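Local coordinates for protein putative phophotriesterase (Proteus mirabilis, PDB 3RHG) that binds two zinc ions in a phosphotriesterase-family (beta/alpha)8 barrel and probably hydrolyses ester bonds, at residues M196-P201 with D212-E217; P171-G176 with D208-I213. All blocks are in the same frame, centred on the assembly; numbering follows the deposited sequence.

How the contacts relate
Both contacts use helix 207-217, and their centres lie only 7 Å apart. Along the chain come the loop and helix start of 171-176, then strand 195-199, then the helix, whose 208-213 turns serve contact 2 and whose 212-217 end serves contact 1; Asp212 and Ile213 belong to both. Contact 1 fastens the helix inward to its own barrel strand, contact 2 to the loop that follows strand 163-168 and leads into helix 175-188. They touch, among other places, where Met200 SD packs on Val210 CG2 at 3.8 Å. Together they illustrate how, in a (beta/alpha)8 barrel, one outer helix is packed against both its strand and the loop before helix 175-188, behind a metal-bearing strand end.

Contact 1 of 2, residues M196-P201 with D212-E217. With ZN (zinc ion), chain C.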
ATOM      1  N   MET A 196      20.000 -22.193  -6.613  1.00 15.61           N
ATOM      2  CA  MET A 196      20.207 -21.125  -7.579  1.00 16.40           C
ATOM      3  C   MET A 196      18.926 -20.320  -7.646  1.00 17.37           C
ATOM      4  O   MET A 196      17.866 -20.881  -7.922  1.00 17.46           O
ATOM      5  CB  MET A 196      20.509 -21.709  -8.959  1.00 16.64           C
ATOM      6  CG  MET A 196      20.862 -20.630  -9.973  1.00 18.35           C
ATOM      7  SD  MET A 196      20.801 -21.279 -11.675  1.00 23.69           S
ATOM      8  CE  MET A 196      21.723 -22.792 -11.553  1.00 25.25           C
ATOM      9  N   ASN A 197      19.034 -19.021  -7.376  1.00 16.72           N
ATOM     10  CA  ASN A 197      17.905 -18.101  -7.343  1.00 15.88           C
ATOM     11  C   ASN A 197      17.990 -17.216  -8.570  1.00 16.00           C
ATOM     12  O   ASN A 197      19.020 -16.550  -8.773  1.00 16.95           O
ATOM     13  CB  ASN A 197      17.991 -17.280  -6.064  1.00 16.35           C
ATOM     14  CG  ASN A 197      16.797 -16.377  -5.833  1.00 17.24           C
ATOM     15  OD1 ASN A 197      16.994 -15.209  -5.549  1.00 20.71           O
ATOM     16  ND2 ASN A 197      15.562 -16.922  -5.873  1.00 17.47           N
ATOM     17  N   ILE A 198      16.949 -17.248  -9.407  1.00 15.07           N
ATOM     18  CA  ILE A 198      16.966 -16.486 -10.658  1.00 15.58           C
ATOM     19  C   ILE A 198      16.149 -15.214 -10.503  1.00 15.46           C
ATOM     20  O   ILE A 198      14.958 -15.265 -10.247  1.00 17.02           O
ATOM     21  CB  ILE A 198      16.378 -17.304 -11.846  1.00 14.76           C
ATOM     22  CG1 ILE A 198      16.977 -18.724 -11.907  1.00 17.49           C
ATOM     23  CG2 ILE A 198      16.576 -16.566 -13.188  1.00 16.67           C
ATOM     24  CD1 ILE A 198      18.430 -18.753 -12.061  1.00 20.33           C
ATOM     25  N   HIS A 199      16.783 -14.064 -10.724  1.00 16.57           N
ATOM     26  CA  HIS A 199      16.042 -12.832 -10.839  1.00 16.63           C
ATOM     27  C   HIS A 199      15.258 -12.911 -12.144  1.00 17.43           C
ATOM     28  O   HIS A 199      15.848 -12.896 -13.236  1.00 17.57           O
ATOM     29  CB  HIS A 199      17.001 -11.628 -10.899  1.00 17.78           C
ATOM     30  CG  HIS A 199      16.340 -10.369 -11.372  1.00 17.94           C
ATOM     31  ND1 HIS A 199      15.820  -9.429 -10.508  1.00 19.04           N
ATOM     32  CD2 HIS A 199      16.116  -9.893 -12.627  1.00 20.31           C
ATOM     33  CE1 HIS A 199      15.291  -8.436 -11.209  1.00 22.77           C
ATOM     34  NE2 HIS A 199      15.463  -8.693 -12.495  1.00 22.67           N
ATOM     35  N   MET A 200      13.940 -13.016 -12.045  1.00 17.11           N
ATOM     36  CA  MET A 200      13.081 -13.021 -13.224  1.00 17.05           C
ATOM     37  C   MET A 200      12.516 -11.638 -13.442  1.00 17.84           C
ATOM     38  O   MET A 200      12.319 -10.886 -12.495  1.00 19.26           O
ATOM     39  CB  MET A 200      11.911 -13.998 -13.046  1.00 17.72           C
ATOM     40  CG  MET A 200      12.389 -15.436 -12.931  1.00 18.05           C
ATOM     41  SD  MET A 200      13.151 -16.078 -14.448  1.00 19.14           S
ATOM     42  CE  MET A 200      11.673 -16.215 -15.462  1.00 19.90           C
ATOM     43  N   PRO A 201      12.224 -11.314 -14.704  1.00 17.57           N
ATOM     44  CA  PRO A 201      11.471 -10.087 -14.989  1.00 20.41           C
ATOM     45  C   PRO A 201      10.009 -10.381 -14.669  1.00 18.11           C
ATOM     46  O   PRO A 201       9.312 -11.012 -15.457  1.00 18.44           O
ATOM     47  CB  PRO A 201      11.715  -9.869 -16.481  1.00 19.20           C
ATOM     48  CG  PRO A 201      11.979 -11.273 -17.035  1.00 17.81           C
ATOM     49  CD  PRO A 201      12.636 -12.052 -15.917  1.00 18.20           C
ATOM     50  N   ASP A 212      14.078 -23.837 -20.046  1.00 20.07           N
ATOM     51  CA  ASP A 212      14.612 -24.612 -21.169  1.00 20.00           C
ATOM     52  C   ASP A 212      16.145 -24.593 -21.121  1.00 22.20           C
ATOM     53  O   ASP A 212      16.784 -25.581 -21.451  1.00 24.08           O
ATOM     54  CB  ASP A 212      14.123 -24.089 -22.516  1.00 20.74           C
ATOM     55  CG  ASP A 212      12.676 -24.412 -22.784  1.00 21.56           C
ATOM     56  OD1 ASP A 212      12.064 -25.209 -22.033  1.00 22.90           O
ATOM     57  OD2 ASP A 212      12.133 -23.874 -23.754  1.00 27.71           O
ATOM     58  N   ILE A 213      16.735 -23.466 -20.713  1.00 19.21           N
ATOM     59  CA  ILE A 213      18.183 -23.433 -20.555  1.00 18.73           C
ATOM     60  C   ILE A 213      18.645 -24.225 -19.327  1.00 18.08           C
ATOM     61  O   ILE A 213      19.500 -25.099 -19.444  1.00 19.89           O
ATOM     62  CB  ILE A 213      18.729 -21.976 -20.534  1.00 19.65           C
ATOM     63  CG1 ILE A 213      18.520 -21.296 -21.911  1.00 20.92           C
ATOM     64  CG2 ILE A 213      20.195 -21.955 -20.085  1.00 22.01           C
ATOM     65  CD1 ILE A 213      18.665 -19.768 -21.852  1.00 23.94           C
ATOM     66  N   LEU A 214      18.068 -23.933 -18.151  1.00 18.66           N
ATOM     67  CA  LEU A 214      18.570 -24.536 -16.918  1.00 18.12           C
ATOM     68  C   LEU A 214      18.298 -26.021 -16.849  1.00 18.61           C
ATOM     69  O   LEU A 214      19.158 -26.782 -16.414  1.00 20.89           O
ATOM     70  CB  LEU A 214      17.962 -23.868 -15.675  1.00 18.46           C
ATOM     71  CG  LEU A 214      18.416 -22.428 -15.446  1.00 18.44           C
ATOM     72  CD1 LEU A 214      17.632 -21.805 -14.268  1.00 19.61           C
ATOM     73  CD2 LEU A 214      19.938 -22.406 -15.182  1.00 21.06           C
ATOM     74  N   LEU A 215      17.090 -26.424 -17.243  1.00 17.89           N
ATOM     75  CA  LEU A 215      16.680 -27.813 -17.048  1.00 19.77           C
ATOM     76  C   LEU A 215      16.964 -28.671 -18.280  1.00 20.49           C
ATOM     77  O   LEU A 215      17.608 -29.706 -18.173  1.00 27.20           O
ATOM     78  CB  LEU A 215      15.202 -27.907 -16.645  1.00 18.43           C
ATOM     79  CG  LEU A 215      14.782 -27.004 -15.480  1.00 18.71           C
ATOM     80  CD1 LEU A 215      13.295 -27.218 -15.130  1.00 19.31           C
ATOM     81  CD2 LEU A 215      15.673 -27.291 -14.259  1.00 20.73           C
ATOM     82  N   THR A 216      16.472 -28.249 -19.445  1.00 19.42           N
ATOM     83  CA  THR A 216      16.570 -29.066 -20.645  1.00 20.26           C
ATOM     84  C   THR A 216      18.003 -29.097 -21.159  1.00 24.24           C
ATOM     85  O   THR A 216      18.555 -30.169 -21.413  1.00 26.06           O
ATOM     86  CB  THR A 216      15.598 -28.564 -21.741  1.00 23.96           C
ATOM     87  OG1 THR A 216      14.285 -28.418 -21.173  1.00 26.95           O
ATOM     88  CG2 THR A 216      15.521 -29.553 -22.900  1.00 28.90           C
ATOM     89  N   GLU A 217      18.613 -27.924 -21.286  1.00 22.21           N
ATOM     90  CA  GLU A 217      19.957 -27.825 -21.845  1.00 21.61           C
ATOM     91  C   GLU A 217      21.052 -28.170 -20.825  1.00 20.97           C
ATOM     92  O   GLU A 217      21.920 -29.023 -21.097  1.00 23.93           O
ATOM     93  CB  GLU A 217      20.198 -26.422 -22.441  1.00 21.55           C
ATOM     94  CG  GLU A 217      21.600 -26.250 -23.014  1.00 24.26           C
ATOM     95  CD  GLU A 217      21.901 -24.834 -23.471  1.00 25.78           C
ATOM     96  OE1 GLU A 217      20.960 -24.017 -23.618  1.00 30.02           O
ATOM     97  OE2 GLU A 217      23.094 -24.530 -23.688  1.00 29.55           O
TER
HETATM   98 ZN    ZN C 368      15.762  -9.420  -8.487  1.00 22.50          ZN
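Leu214 divides its two methyl groups between Met196 and Ile198, alternate residues of strand 195-199 whose side chains both point outward to the helix. The CD1 branch of Leu214 meets Ile198 CD1 tip to tip at 3.8 Å, with Ile198 CG1 close behind. The other branch, Leu214 CD2, lies 3.8 Å from Met196 SD, where the two side chains pass at a slant. Met196 leaves its backbone with CG anti to N (chi1 -175°) and runs straight until the thioether, where a bend at chi3 (-48°) brings CE to 4.1 Å from Leu214 CD2. All three residues are buried, and Leu181 of helix 175-188 touches both Ile198 and Leu214, while Ile225 of the next strand also packs on Leu214. The intervening Asn197 and the following His199 serve the opposite, inner side: His199 ND1 binds a zinc ion at 2.0 Å, a site it shares with Glu166 and His229. A strand with apolar residues toward the helix layer and polar ones toward the interior is characteristic of a (beta/alpha)8 barrel, and strand 195-199, helix 207-217 and strand 225-227 form one of its beta-alpha-beta units, here bearing part of the binuclear metal centre.

Contact 2 of 2, residues P171-G176 with D208-I213; sequences PFFTDG and DEVLDI
The loop 171-174 comes closest to helix 207-217 at Phe173, where Phe173 CA lies 9.1 Å from Val210 CA. Phe173 has a positive phi (27°), and Thr174 directly after it takes the N-cap position of helix 175-188; the turn into that helix presents an aromatic ring to the flank of helix 207-217. That ring carries the whole contact. Its CD2-CE2 edge faces Glu209: CG of the glutamate lies in the ring plane, 3.7 Å from Phe173 CE2, and the carboxyl carbon CD is 3.4 Å from Phe173 CD2. The carboxylate is turned steeply to the ring, their planes 79° apart, with Glu209 OE1 also 3.4 Å from Phe173 CD2. Glu209 gets there because chi1 (80°) sets CG between its backbone N and carbonyl carbon, after which the chain extends past the phenyl edge. Farther round, Val210 CG2 approaches Phe173 CE2 obliquely at 3.8 Å, and Ile213 CD1 comes within 3.9 Å of Phe173 CZ. Leu181 of helix 175-188 touches Phe173, Val210 and Ile213 alike. Glu209 OE2 is engaged in a salt bridge by Arg206, and Lys178 makes a cation-pi contact with the phenyl ring. A carboxylate at the electropositive ring edge and a cation against the same aromatic probably add a modest electrostatic component to what is otherwise apolar packing.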
ATOM      1  N   PRO A 171      14.226  -7.838 -18.621  1.00 20.55           N
ATOM      2  CA  PRO A 171      13.105  -7.890 -19.555  1.00 20.46           C
ATOM      3  C   PRO A 171      13.529  -8.012 -21.013  1.00 21.30           C
ATOM      4  O   PRO A 171      12.673  -8.210 -21.871  1.00 20.74           O
ATOM      5  CB  PRO A 171      12.395  -6.550 -19.326  1.00 20.84           C
ATOM      6  CG  PRO A 171      12.782  -6.174 -17.897  1.00 21.71           C
ATOM      7  CD  PRO A 171      14.221  -6.594 -17.828  1.00 20.31           C
ATOM      8  N   PHE A 172      14.836  -7.923 -21.275  1.00 20.41           N
ATOM      9  CA  PHE A 172      15.378  -8.071 -22.615  1.00 22.02           C
ATOM     10  C   PHE A 172      16.135  -9.381 -22.794  1.00 21.60           C
ATOM     11  O   PHE A 172      16.574  -9.693 -23.914  1.00 22.94           O
ATOM     12  CB  PHE A 172      16.289  -6.867 -22.890  1.00 21.94           C
ATOM     13  CG  PHE A 172      15.619  -5.569 -22.572  1.00 25.73           C
ATOM     14  CD1 PHE A 172      14.619  -5.086 -23.396  1.00 26.98           C
ATOM     15  CD2 PHE A 172      15.891  -4.896 -21.389  1.00 25.73           C
ATOM     16  CE1 PHE A 172      13.956  -3.915 -23.096  1.00 32.96           C
ATOM     17  CE2 PHE A 172      15.228  -3.727 -21.075  1.00 32.45           C
ATOM     18  CZ  PHE A 172      14.256  -3.234 -21.933  1.00 34.10           C
ATOM     19  N   PHE A 173      16.259 -10.141 -21.697  1.00 22.33           N
ATOM     20  CA  PHE A 173      16.996 -11.423 -21.627  1.00 20.93           C
ATOM     21  C   PHE A 173      18.118 -11.476 -22.663  1.00 18.32           C
ATOM     22  O   PHE A 173      18.022 -12.169 -23.683  1.00 20.54           O
ATOM     23  CB  PHE A 173      16.034 -12.618 -21.766  1.00 19.75           C
ATOM     24  CG  PHE A 173      16.591 -13.937 -21.261  1.00 19.88           C
ATOM     25  CD1 PHE A 173      17.770 -13.981 -20.507  1.00 21.61           C
ATOM     26  CD2 PHE A 173      15.895 -15.129 -21.479  1.00 21.16           C
ATOM     27  CE1 PHE A 173      18.265 -15.198 -20.000  1.00 22.91           C
ATOM     28  CE2 PHE A 173      16.377 -16.342 -20.976  1.00 21.54           C
ATOM     29  CZ  PHE A 173      17.571 -16.380 -20.248  1.00 20.29           C
ATOM     30  N   THR A 174      19.181 -10.714 -22.402  1.00 18.55           N
ATOM     31  CA  THR A 174      20.226 -10.533 -23.391  1.00 19.92           C
ATOM     32  C   THR A 174      21.087 -11.790 -23.579  1.00 18.04           C
ATOM     33  O   THR A 174      21.074 -12.716 -22.733  1.00 19.71           O
ATOM     34  CB  THR A 174      21.147  -9.349 -22.992  1.00 21.70           C
ATOM     35  OG1 THR A 174      21.904  -9.720 -21.835  1.00 20.70           O
ATOM     36  CG2 THR A 174      20.340  -8.122 -22.650  1.00 22.60           C
ATOM     37  N   ASP A 175      21.882 -11.814 -24.646  1.00 20.45           N
ATOM     38  CA  ASP A 175      22.790 -12.937 -24.882  1.00 19.58           C
ATOM     39  C   ASP A 175      23.735 -13.110 -23.688  1.00 20.98           C
ATOM     40  O   ASP A 175      24.065 -14.230 -23.293  1.00 22.24           O
ATOM     41  CB  ASP A 175      23.583 -12.705 -26.170  1.00 22.78           C
ATOM     42  CG  ASP A 175      22.743 -12.916 -27.417  1.00 30.07           C
ATOM     43  OD1 ASP A 175      21.546 -13.321 -27.305  1.00 28.88           O
ATOM     44  OD2 ASP A 175      23.283 -12.666 -28.522  1.00 34.34           O
ATOM     45  N   GLY A 176      24.191 -12.003 -23.113  1.00 20.85           N
ATOM     46  CA  GLY A 176      25.068 -12.100 -21.944  1.00 20.51           C
ATOM     47  C   GLY A 176      24.365 -12.677 -20.726  1.00 20.03           C
ATOM     48  O   GLY A 176      24.950 -13.475 -19.997  1.00 20.64           O
ATOM     49  N   ASP A 208       9.431 -20.315 -19.072  1.00 18.77           N
ATOM     50  CA  ASP A 208       9.699 -21.500 -19.895  1.00 21.45           C
ATOM     51  C   ASP A 208      11.067 -21.388 -20.581  1.00 20.54           C
ATOM     52  O   ASP A 208      11.819 -22.362 -20.653  1.00 22.06           O
ATOM     53  CB  ASP A 208       8.625 -21.716 -20.953  1.00 23.53           C
ATOM     54  CG  ASP A 208       7.567 -22.712 -20.534  1.00 28.69           C
ATOM     55  OD1 ASP A 208       7.876 -23.701 -19.802  1.00 26.67           O
ATOM     56  OD2 ASP A 208       6.409 -22.529 -20.972  1.00 33.78           O
ATOM     57  N   GLU A 209      11.415 -20.210 -21.097  1.00 19.72           N
ATOM     58  CA  GLU A 209      12.707 -20.135 -21.793  1.00 23.02           C
ATOM     59  C   GLU A 209      13.894 -20.204 -20.827  1.00 21.51           C
ATOM     60  O   GLU A 209      14.933 -20.802 -21.147  1.00 22.21           O
ATOM     61  CB  GLU A 209      12.791 -18.946 -22.741  1.00 30.81           C
ATOM     62  CG  GLU A 209      13.075 -17.706 -22.066  1.00 30.52           C
ATOM     63  CD  GLU A 209      13.251 -16.540 -23.035  1.00 31.70           C
ATOM     64  OE1 GLU A 209      14.090 -16.590 -23.980  1.00 35.68           O
ATOM     65  OE2 GLU A 209      12.533 -15.567 -22.826  1.00 25.69           O
ATOM     66  N   VAL A 210      13.729 -19.660 -19.620  1.00 19.21           N
ATOM     67  CA  VAL A 210      14.784 -19.768 -18.623  1.00 18.38           C
ATOM     68  C   VAL A 210      14.955 -21.244 -18.217  1.00 18.60           C
ATOM     69  O   VAL A 210      16.082 -21.744 -18.112  1.00 18.88           O
ATOM     70  CB  VAL A 210      14.455 -18.912 -17.391  1.00 17.14           C
ATOM     71  CG1 VAL A 210      15.290 -19.321 -16.174  1.00 20.53           C
ATOM     72  CG2 VAL A 210      14.609 -17.412 -17.738  1.00 19.06           C
ATOM     73  N   LEU A 211      13.840 -21.946 -18.017  1.00 17.75           N
ATOM     74  CA  LEU A 211      13.916 -23.363 -17.651  1.00 18.24           C
ATOM     75  C   LEU A 211      14.358 -24.249 -18.812  1.00 19.64           C
ATOM     76  O   LEU A 211      14.987 -25.298 -18.599  1.00 19.45           O
ATOM     77  CB  LEU A 211      12.604 -23.855 -17.020  1.00 19.63           C
ATOM     78  CG  LEU A 211      12.268 -23.124 -15.710  1.00 19.08           C
ATOM     79  CD1 LEU A 211      11.027 -23.731 -15.086  1.00 21.44           C
ATOM     80  CD2 LEU A 211      13.447 -23.188 -14.740  1.00 19.40           C
ATOM     81  N   ASP A 212      14.078 -23.837 -20.046  1.00 20.07           N
ATOM     82  CA  ASP A 212      14.612 -24.612 -21.169  1.00 20.00           C
ATOM     83  C   ASP A 212      16.145 -24.593 -21.121  1.00 22.20           C
ATOM     84  O   ASP A 212      16.784 -25.581 -21.451  1.00 24.08           O
ATOM     85  CB  ASP A 212      14.123 -24.089 -22.516  1.00 20.74           C
ATOM     86  CG  ASP A 212      12.676 -24.412 -22.784  1.00 21.56           C
ATOM     87  OD1 ASP A 212      12.064 -25.209 -22.033  1.00 22.90           O
ATOM     88  OD2 ASP A 212      12.133 -23.874 -23.754  1.00 27.71           O
ATOM     89  N   ILE A 213      16.735 -23.466 -20.713  1.00 19.21           N
ATOM     90  CA  ILE A 213      18.183 -23.433 -20.555  1.00 18.73           C
ATOM     91  C   ILE A 213      18.645 -24.225 -19.327  1.00 18.08           C
ATOM     92  O   ILE A 213      19.500 -25.099 -19.444  1.00 19.89           O
ATOM     93  CB  ILE A 213      18.729 -21.976 -20.534  1.00 19.65           C
ATOM     94  CG1 ILE A 213      18.520 -21.296 -21.911  1.00 20.92           C
ATOM     95  CG2 ILE A 213      20.195 -21.955 -20.085  1.00 22.01           C
ATOM     96  CD1 ILE A 213      18.665 -19.768 -21.852  1.00 23.94           C
TER